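Local coordinates for putative type VI secretion protein (Escherichia coli, PDB 6SKI) that probably hydrolyses phospholipids as a toxic effector carried by the VgrG spike of the bacterial type VI secretion system, at residues Asp231-Pro234 with Ser235-Arg239; Tyr317-Val320 with Gly321-Leu324; Lys354-Gln357 with Val358-Met361; Ala473-Glu476 with Glu477-Tyr480. One frame throughout, in Å; residues are numbered along the deposited sequence.

Contact 1: residues Asp231-Pro234 with Ser235-Arg239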
loop_
_atom_site.group_PDB
_atom_site.type_symbol
_atom_site.label_atom_id
_atom_site.label_comp_id
_atom_site.label_asym_id
_atom_site.label_seq_id
_atom_site.Cartn_x
_atom_site.Cartn_y
_atom_site.Cartn_z
ATOM N N ASP A 231 -5.693 -0.894 29.509
ATOM C CA ASP A 231 -5.061 -2.132 29.926
ATOM C C ASP A 231 -4.417 -2.818 28.723
ATOM O O ASP A 231 -4.489 -2.343 27.588
ATOM C CB ASP A 231 -6.084 -3.036 30.606
ATOM C CG ASP A 231 -5.463 -3.937 31.645
ATOM O OD1 ASP A 231 -4.392 -3.583 32.174
ATOM O OD2 ASP A 231 -6.047 -4.999 31.937
ATOM N N GLY A 232 -3.770 -3.948 28.972
ATOM C CA GLY A 232 -3.128 -4.683 27.905
ATOM C C GLY A 232 -1.724 -4.192 27.637
ATOM O O GLY A 232 -1.167 -3.348 28.345
ATOM N N LYS A 233 -1.135 -4.750 26.587
ATOM C CA LYS A 233 0.188 -4.324 26.158
ATOM C C LYS A 233 0.165 -2.836 25.831
ATOM O O LYS A 233 -0.710 -2.384 25.081
ATOM C CB LYS A 233 0.637 -5.129 24.942
ATOM C CG LYS A 233 0.846 -6.603 25.227
ATOM C CD LYS A 233 0.927 -7.403 23.945
ATOM C CE LYS A 233 1.008 -8.890 24.229
ATOM N NZ LYS A 233 -0.183 -9.382 24.972
ATOM N N PRO A 234 1.100 -2.046 26.364
ATOM C CA PRO A 234 1.027 -0.589 26.175
ATOM C C PRO A 234 1.109 -0.148 24.727
ATOM O O PRO A 234 0.606 0.931 24.393
ATOM C CB PRO A 234 2.222 -0.087 26.994
ATOM C CG PRO A 234 3.171 -1.238 26.959
ATOM C CD PRO A 234 2.272 -2.415 27.170
ATOM N N SER A 235 1.725 -0.942 23.855
ATOM C CA SER A 235 1.794 -0.630 22.437
ATOM C C SER A 235 0.759 -1.387 21.623
ATOM O O SER A 235 0.718 -1.232 20.400
ATOM C CB SER A 235 3.195 -0.928 21.893
ATOM O OG SER A 235 4.125 0.048 22.321
ATOM N N GLY A 236 -0.062 -2.206 22.259
ATOM C CA GLY A 236 -1.151 -2.872 21.581
ATOM C C GLY A 236 -0.789 -4.263 21.113
ATOM O O GLY A 236 0.286 -4.801 21.385
ATOM N N GLU A 237 -1.734 -4.852 20.387
ATOM C CA GLU A 237 -1.577 -6.167 19.789
ATOM C C GLU A 237 -2.215 -6.133 18.410
ATOM O O GLU A 237 -3.139 -5.359 18.164
ATOM C CB GLU A 237 -2.214 -7.244 20.678
ATOM C CG GLU A 237 -2.248 -8.636 20.093
ATOM C CD GLU A 237 -2.568 -9.689 21.130
ATOM O OE1 GLU A 237 -2.748 -9.324 22.309
ATOM O OE2 GLU A 237 -2.641 -10.881 20.767
ATOM N N VAL A 238 -1.710 -6.959 17.500
ATOM C CA VAL A 238 -2.244 -7.042 16.145
ATOM C C VAL A 238 -3.139 -8.269 16.060
ATOM O O VAL A 238 -2.705 -9.386 16.361
ATOM C CB VAL A 238 -1.127 -7.099 15.093
ATOM C CG1 VAL A 238 -1.724 -7.234 13.708
ATOM C CG2 VAL A 238 -0.272 -5.858 15.167
ATOM N N ARG A 239 -4.394 -8.060 15.661
ATOM C CA ARG A 239 -5.332 -9.166 15.512
ATOM C C ARG A 239 -5.237 -9.795 14.128
ATOM O O ARG A 239 -5.015 -11.002 13.998
ATOM C CB ARG A 239 -6.759 -8.688 15.786
ATOM C CG ARG A 239 -7.763 -9.816 15.902
ATOM C CD ARG A 239 -9.159 -9.303 16.175
ATOM N NE ARG A 239 -9.506 -8.164 15.336
ATOM C CZ ARG A 239 -10.678 -7.544 15.382
ATOM N NH1 ARG A 239 -11.612 -7.957 16.223
ATOM N NH2 ARG A 239 -10.919 -6.515 14.585
#
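Lys233 and Gly236 close a type I beta turn, their CA atoms 5.0 Å apart, with Pro234 and Ser235 at its two corners. The chain is continuous through Asp231-Pro234 and Ser235-Arg239, leaving the turn at Gly236 and entering a strand at Glu237. The closing hydrogen bond runs from Gly236 N to Lys233 O and is 2.9 Å long. Gly236, with phi 95°, lies where the chain passes from the turn into the strand, a conformation that glycine readily adopts. Pro234 at the first corner suits the turn, since its ring already fixes phi near the value needed there.

The aliphatic part of Lys233 lies over the far limb of the turn: CB is 3.6 Å and CD 3.7 Å from Gly236 O. The chain runs out nearly straight and bends only at its last torsion, which swings the ammonium toward Glu237. That glutamate extends from the strand with CG anti to its backbone N (chi1 174°), and Lys233 NZ and Glu237 OE1 stand 3.7 Å apart, a long salt bridge. The carboxylate is shared, because Glu237 OE2 also pairs with Lys277. The Ser235 hydroxyl is hydrogen-bonded to Asp214 O, just before helix 215-225.

The arrangement is a tight entry turn into a strand of the alpha/beta-hydrolase sheet: it completes the beta-alpha-beta connection from strand 184-195, through helices, to its parallel neighbour 237-243.

Contact 2: residues Tyr317-Val320 with Gly321-Leu324; sequences YNPV and GSPL
Pro319 and Ser322 end a type I beta turn, CA to CA 5.6 Å, with Val320 and Gly321 at the corners, and the following residues fold back so that Leu324 returns to within 6.1 Å of Asn318, again CA to CA.

The side chain of Ser322 does most of the polar work. Its OG donates to Pro319 O over 2.7 Å, approaching from a direction tilted 33° off the carbonyl plane. The expected turn bond from Ser322 N to the same Pro319 O is weak at 3.4 Å, so the hydroxyl reinforces an otherwise slack closure and one carbonyl oxygen receives both donors of a single residue. With chi1 at 50°, OG sits between the backbone N and the carbonyl carbon of its own residue, which folds it back into the turn. There it also touches the proline ring, 3.6 Å from Pro319 CD, and lies 3.5 Å from Asn318 CB.

Asn318 fills the mouth of the loop. Its CB rests 3.2 Å from Leu324 O, and its CG is 3.7 Å from Leu324 CB, the two side chains crossing at a slant. This contact closes the loop beyond the turn proper.

The backbone N of Asn318 is bonded to Glu326, further along the same connection, while the ring of Tyr317 stacks on His487 and its side chain touches Ser311 and Asp312. The turn lies near the surface, with Asn318 buried, in the long connection between strand 303-306 and strand 328-341.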
loop_
_atom_site.group_PDB
_atom_site.type_symbol
_atom_site.label_atom_id
_atom_site.label_comp_id
_atom_site.label_asym_id
_atom_site.label_seq_id
_atom_site.Cartn_x
_atom_site.Cartn_y
_atom_site.Cartn_z
ATOM N N TYR A 317 -7.254 -0.074 -10.849
ATOM C CA TYR A 317 -7.519 0.044 -12.275
ATOM C C TYR A 317 -8.884 0.682 -12.481
ATOM O O TYR A 317 -9.865 0.269 -11.856
ATOM C CB TYR A 317 -7.466 -1.319 -12.962
ATOM C CG TYR A 317 -6.070 -1.838 -13.203
ATOM C CD1 TYR A 317 -5.141 -1.089 -13.905
ATOM C CD2 TYR A 317 -5.688 -3.088 -12.748
ATOM C CE1 TYR A 317 -3.870 -1.563 -14.133
ATOM C CE2 TYR A 317 -4.421 -3.572 -12.977
ATOM C CZ TYR A 317 -3.516 -2.806 -13.665
ATOM O OH TYR A 317 -2.249 -3.288 -13.891
ATOM N N ASN A 318 -8.938 1.687 -13.349
ATOM C CA ASN A 318 -10.179 2.406 -13.585
ATOM C C ASN A 318 -11.186 1.530 -14.329
ATOM O O ASN A 318 -10.805 0.627 -15.079
ATOM C CB ASN A 318 -9.907 3.688 -14.363
ATOM C CG ASN A 318 -8.671 4.402 -13.880
ATOM O OD1 ASN A 318 -7.560 3.913 -14.037
ATOM N ND2 ASN A 318 -8.861 5.561 -13.269
ATOM N N PRO A 319 -12.480 1.771 -14.130
ATOM C CA PRO A 319 -13.500 0.941 -14.771
ATOM C C PRO A 319 -13.543 1.134 -16.280
ATOM O O PRO A 319 -12.938 2.048 -16.843
ATOM C CB PRO A 319 -14.797 1.426 -14.114
ATOM C CG PRO A 319 -14.337 1.991 -12.807
ATOM C CD PRO A 319 -13.097 2.721 -13.193
ATOM N N VAL A 320 -14.289 0.238 -16.930
ATOM C CA VAL A 320 -14.322 0.182 -18.390
ATOM C C VAL A 320 -14.910 1.458 -18.983
ATOM O O VAL A 320 -14.448 1.945 -20.023
ATOM C CB VAL A 320 -15.094 -1.069 -18.848
ATOM C CG1 VAL A 320 -15.796 -0.825 -20.171
ATOM C CG2 VAL A 320 -14.150 -2.236 -18.976
ATOM N N GLY A 321 -15.928 2.023 -18.348
ATOM C CA GLY A 321 -16.624 3.152 -18.928
ATOM C C GLY A 321 -16.123 4.518 -18.518
ATOM O O GLY A 321 -16.668 5.523 -18.986
ATOM N N SER A 322 -15.101 4.594 -17.674
ATOM C CA SER A 322 -14.575 5.877 -17.254
ATOM C C SER A 322 -13.782 6.525 -18.386
ATOM O O SER A 322 -13.360 5.852 -19.328
ATOM C CB SER A 322 -13.690 5.708 -16.023
ATOM O OG SER A 322 -12.742 4.676 -16.218
ATOM N N PRO A 323 -13.579 7.842 -18.320
ATOM C CA PRO A 323 -12.642 8.483 -19.253
ATOM C C PRO A 323 -11.216 7.998 -19.087
ATOM O O PRO A 323 -10.416 8.133 -20.021
ATOM C CB PRO A 323 -12.773 9.966 -18.894
ATOM C CG PRO A 323 -14.187 10.073 -18.432
ATOM C CD PRO A 323 -14.348 8.848 -17.570
ATOM N N LEU A 324 -10.878 7.436 -17.929
ATOM C CA LEU A 324 -9.549 6.913 -17.647
ATOM C C LEU A 324 -9.504 5.402 -17.839
ATOM O O LEU A 324 -8.739 4.704 -17.172
ATOM C CB LEU A 324 -9.121 7.284 -16.229
ATOM C CG LEU A 324 -8.616 8.708 -16.010
ATOM C CD1 LEU A 324 -8.147 8.888 -14.581
ATOM C CD2 LEU A 324 -7.496 9.030 -16.981
#

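Contact 3: residues Lys354-Gln357 with Val358-Met361; sequences KAEQ and VRKM
Glu356 meets Arg359 and Lys360 because three differently folded side chains converge on one face of the helix. Glu356 leaves beside its own backbone N and then kinks at chi2 (-96°), turning its carboxylate along the helix toward the following turn. Arg359 starts out anti to its backbone N and bends at chi3 (37°), which lays its guanidinium beside that carboxylate. Lys360 leaves beside its own backbone N and curls back through bends at its last two torsions.

Glu356 OE1 is the meeting point. Arg359 NH2 reaches it at 2.9 Å, a salt bridge whose hydrogen bond is weak, with the oxygen at the guanidinium edge near its plane. The carboxylate and guanidinium planes are 48° apart, and the two side chains run alongside each other in the same direction. Lys360 NZ forms the second salt bridge to Glu356 OE1; the modelled separation is very short, and at this resolution its exact length is doubtful. On its way the lysine chain passes over the helix backbone, CG lying 3.2 Å from Glu356 O.

Beneath these groups runs the regular i to i+4 pattern of helix 350-362: Val358 N bonds to Lys354 O and Lys360 N to Glu356 O, each at 2.9 Å. Val358 and Arg359 also pack on Val405 of strand 398-409, placing the helix against that strand.

Spacings of three and four residues thus let one acid serve two bases. The two cations would be expected to stabilise the ionised carboxylate, and it would in turn probably offset the repulsion between them.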
loop_
_atom_site.group_PDB
_atom_site.type_symbol
_atom_site.label_atom_id
_atom_site.label_comp_id
_atom_site.label_asym_id
_atom_site.label_seq_id
_atom_site.Cartn_x
_atom_site.Cartn_y
_atom_site.Cartn_z
ATOM N N LYS A 354 13.877 -11.148 -34.779
ATOM C CA LYS A 354 13.902 -11.155 -33.323
ATOM C C LYS A 354 12.510 -10.928 -32.752
ATOM O O LYS A 354 12.094 -11.613 -31.810
ATOM C CB LYS A 354 14.874 -10.091 -32.817
ATOM C CG LYS A 354 14.936 -9.971 -31.309
ATOM C CD LYS A 354 15.385 -11.272 -30.675
ATOM C CE LYS A 354 15.819 -11.056 -29.237
ATOM N NZ LYS A 354 16.652 -9.833 -29.095
ATOM N N ALA A 355 11.770 -9.971 -33.314
ATOM C CA ALA A 355 10.428 -9.694 -32.820
ATOM C C ALA A 355 9.499 -10.879 -33.044
ATOM O O ALA A 355 8.663 -11.186 -32.190
ATOM C CB ALA A 355 9.872 -8.439 -33.489
ATOM N N GLU A 356 9.631 -11.564 -34.179
ATOM C CA GLU A 356 8.786 -12.726 -34.425
ATOM C C GLU A 356 9.157 -13.881 -33.505
ATOM O O GLU A 356 8.279 -14.625 -33.048
ATOM C CB GLU A 356 8.880 -13.145 -35.889
ATOM C CG GLU A 356 7.949 -12.371 -36.797
ATOM C CD GLU A 356 6.651 -13.103 -37.058
ATOM O OE1 GLU A 356 6.690 -14.340 -37.230
ATOM O OE2 GLU A 356 5.590 -12.446 -37.088
ATOM N N GLN A 357 10.447 -14.040 -33.207
ATOM C CA GLN A 357 10.848 -15.031 -32.214
ATOM C C GLN A 357 10.232 -14.721 -30.858
ATOM O O GLN A 357 9.723 -15.620 -30.179
ATOM C CB GLN A 357 12.370 -15.085 -32.109
ATOM C CG GLN A 357 13.010 -16.170 -32.946
ATOM C CD GLN A 357 14.343 -16.614 -32.388
ATOM O OE1 GLN A 357 14.994 -15.876 -31.650
ATOM N NE2 GLN A 357 14.757 -17.827 -32.737
ATOM N N VAL A 358 10.260 -13.451 -30.452
ATOM C CA VAL A 358 9.673 -13.072 -29.170
ATOM C C VAL A 358 8.166 -13.301 -29.179
ATOM O O VAL A 358 7.587 -13.735 -28.177
ATOM C CB VAL A 358 10.022 -11.614 -28.823
ATOM C CG1 VAL A 358 9.374 -11.219 -27.512
ATOM C CG2 VAL A 358 11.521 -11.445 -28.727
ATOM N N ARG A 359 7.506 -13.023 -30.303
ATOM C CA ARG A 359 6.061 -13.218 -30.370
ATOM C C ARG A 359 5.697 -14.692 -30.267
ATOM O O ARG A 359 4.742 -15.056 -29.570
ATOM C CB ARG A 359 5.496 -12.633 -31.661
ATOM C CG ARG A 359 3.994 -12.428 -31.616
ATOM C CD ARG A 359 3.437 -12.127 -32.986
ATOM N NE ARG A 359 4.123 -12.893 -34.021
ATOM C CZ ARG A 359 3.753 -14.105 -34.420
ATOM N NH1 ARG A 359 2.701 -14.695 -33.874
ATOM N NH2 ARG A 359 4.438 -14.728 -35.367
ATOM N N LYS A 360 6.448 -15.558 -30.945
ATOM C CA LYS A 360 6.169 -16.984 -30.857
ATOM C C LYS A 360 6.581 -17.567 -29.515
ATOM O O LYS A 360 6.058 -18.615 -29.123
ATOM C CB LYS A 360 6.874 -17.735 -31.987
ATOM C CG LYS A 360 6.527 -17.230 -33.373
ATOM C CD LYS A 360 7.180 -18.078 -34.446
ATOM C CE LYS A 360 7.814 -17.210 -35.516
ATOM N NZ LYS A 360 6.798 -16.678 -36.461
ATOM N N MET A 361 7.493 -16.909 -28.800
ATOM C CA MET A 361 7.793 -17.315 -27.434
ATOM C C MET A 361 6.679 -16.907 -26.484
ATOM O O MET A 361 6.332 -17.658 -25.565
ATOM C CB MET A 361 9.117 -16.700 -26.987
ATOM C CG MET A 361 9.614 -17.184 -25.639
ATOM S SD MET A 361 9.102 -16.091 -24.299
ATOM C CE MET A 361 10.107 -14.649 -24.625
#

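Contact 4: residues Ala473-Glu476 with Glu477-Tyr480; sequences AFTE and EELY
Phe474 and Leu479, five residues apart, close over the start of a helix. Phe474 CB lies 3.7 Å from Leu479 CD2, and the methyl approaches the ring obliquely. Leu479 points back toward the loop, and its CG lies 3.4 Å from Thr475 O.

Glu478 runs alongside, against helix 452-466. Its chain leaves beside its own backbone N and is extended beyond CG, so that it runs back past the first turn and offers OE1 to Thr475 N. This hydrogen bond is 3.0 Å long and nearly straight at 157°; the donor comes to the anti side of OE1, out of the carboxylate plane. The phenylalanine holds its CG beside the backbone N (chi1 -75°), which sets the edge of the ring against the same oxygen: Glu478 OE1 sits in the ring plane, 3.4 Å from Phe474 CD1, with the two side chains crossing at about a right angle. OE1 has a stronger partner in Lys457 of helix 452-466, whose charge probably holds the carboxylate ionised.

Thr475 turns its OG1 into the position between backbone N and carbonyl carbon (chi1 55°), 3.2 Å from Glu478 CG. The helix proper is opened by Leu479 N to Thr475 O and by Tyr480 N to Glu476 O, the latter 2.9 Å.

Thr475 is the N-cap of helix 476-483. The bond from the N3 glutamate back to its N-H is one half of a capping box, and the Phe474-Leu479 contact, between N' and N4, is a hydrophobic staple, so half of a capping box and a hydrophobic staple occur together.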
loop_
_atom_site.group_PDB
_atom_site.type_symbol
_atom_site.label_atom_id
_atom_site.label_comp_id
_atom_site.label_asym_id
_atom_site.label_seq_id
_atom_site.Cartn_x
_atom_site.Cartn_y
_atom_site.Cartn_z
ATOM N N ALA A 473 -7.465 -25.352 -7.575
ATOM C CA ALA A 473 -7.036 -24.334 -8.516
ATOM C C ALA A 473 -8.106 -24.087 -9.572
ATOM O O ALA A 473 -8.979 -24.921 -9.824
ATOM C CB ALA A 473 -5.723 -24.739 -9.183
ATOM N N PHE A 474 -8.029 -22.915 -10.191
ATOM C CA PHE A 474 -8.946 -22.566 -11.262
ATOM C C PHE A 474 -8.603 -23.363 -12.511
ATOM O O PHE A 474 -7.436 -23.464 -12.898
ATOM C CB PHE A 474 -8.869 -21.069 -11.562
ATOM C CG PHE A 474 -9.550 -20.206 -10.542
ATOM C CD1 PHE A 474 -10.915 -20.273 -10.355
ATOM C CD2 PHE A 474 -8.821 -19.317 -9.777
ATOM C CE1 PHE A 474 -11.536 -19.477 -9.422
ATOM C CE2 PHE A 474 -9.439 -18.520 -8.845
ATOM C CZ PHE A 474 -10.797 -18.601 -8.667
ATOM N N THR A 475 -9.624 -23.936 -13.141
ATOM C CA THR A 475 -9.398 -24.660 -14.378
ATOM C C THR A 475 -9.037 -23.681 -15.494
ATOM O O THR A 475 -9.148 -22.462 -15.350
ATOM C CB THR A 475 -10.629 -25.482 -14.757
ATOM O OG1 THR A 475 -11.777 -24.630 -14.815
ATOM C CG2 THR A 475 -10.873 -26.569 -13.729
ATOM N N GLU A 476 -8.591 -24.232 -16.625
ATOM C CA GLU A 476 -8.102 -23.380 -17.703
ATOM C C GLU A 476 -9.230 -22.587 -18.347
ATOM O O GLU A 476 -9.018 -21.463 -18.811
ATOM C CB GLU A 476 -7.346 -24.213 -18.733
ATOM C CG GLU A 476 -6.288 -25.091 -18.100
ATOM C CD GLU A 476 -4.955 -24.381 -17.965
ATOM O OE1 GLU A 476 -4.303 -24.536 -16.910
ATOM O OE2 GLU A 476 -4.561 -23.664 -18.908
ATOM N N GLU A 477 -10.438 -23.150 -18.390
ATOM C CA GLU A 477 -11.590 -22.365 -18.824
ATOM C C GLU A 477 -11.858 -21.228 -17.852
ATOM O O GLU A 477 -12.092 -20.078 -18.257
ATOM C CB GLU A 477 -12.826 -23.257 -18.941
ATOM C CG GLU A 477 -12.621 -24.555 -19.709
ATOM C CD GLU A 477 -11.985 -25.647 -18.866
ATOM O OE1 GLU A 477 -10.841 -25.458 -18.401
ATOM O OE2 GLU A 477 -12.633 -26.696 -18.665
ATOM N N GLU A 478 -11.817 -21.534 -16.557
ATOM C CA GLU A 478 -11.974 -20.510 -15.541
ATOM C C GLU A 478 -10.832 -19.511 -15.593
ATOM O O GLU A 478 -11.052 -18.313 -15.404
ATOM C CB GLU A 478 -12.053 -21.167 -14.167
ATOM C CG GLU A 478 -13.308 -21.987 -13.963
ATOM C CD GLU A 478 -13.326 -22.690 -12.628
ATOM O OE1 GLU A 478 -12.235 -22.934 -12.074
ATOM O OE2 GLU A 478 -14.427 -23.001 -12.133
ATOM N N LEU A 479 -9.619 -19.974 -15.888
ATOM C CA LEU A 479 -8.488 -19.068 -15.995
ATOM C C LEU A 479 -8.570 -18.190 -17.231
ATOM O O LEU A 479 -8.068 -17.069 -17.211
ATOM C CB LEU A 479 -7.182 -19.860 -16.009
ATOM C CG LEU A 479 -6.647 -20.263 -14.640
ATOM C CD1 LEU A 479 -5.271 -20.879 -14.770
ATOM C CD2 LEU A 479 -6.616 -19.066 -13.713
ATOM N N TYR A 480 -9.246 -18.648 -18.281
ATOM C CA TYR A 480 -9.516 -17.824 -19.453
ATOM C C TYR A 480 -10.526 -16.730 -19.125
ATOM O O TYR A 480 -10.302 -15.540 -19.407
ATOM C CB TYR A 480 -10.029 -18.728 -20.576
ATOM C CG TYR A 480 -10.337 -18.055 -21.888
ATOM C CD1 TYR A 480 -9.333 -17.772 -22.798
ATOM C CD2 TYR A 480 -11.640 -17.728 -22.230
ATOM C CE1 TYR A 480 -9.616 -17.169 -24.002
ATOM C CE2 TYR A 480 -11.931 -17.123 -23.432
ATOM C CZ TYR A 480 -10.914 -16.845 -24.314
ATOM O OH TYR A 480 -11.195 -16.241 -25.517
#

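Overall arrangement
The four contacts follow one another along the chain without touching. Contacts 1 and 2 both belong to the Tle1-like catalytic domain yet lie on opposite sides of the chain's centre, their centres 41 Å apart. Both lie on chain segments that lead to or carry residues of a likely Ser197-His310-Asp245 triad, as expected of an alpha/beta hydrolase: contact 1 leads into strand 237-243, after which Asp245 comes, and contact 2 lies on the same connection as His310. Contact 3 is the outlier, its centre 56 Å from that of contact 1, on a helix packed against strands 376-386 and 398-409. Contact 4 has its centre 26 Å from those of both contacts 2 and 3, with nearest atoms about 14 Å away in each case.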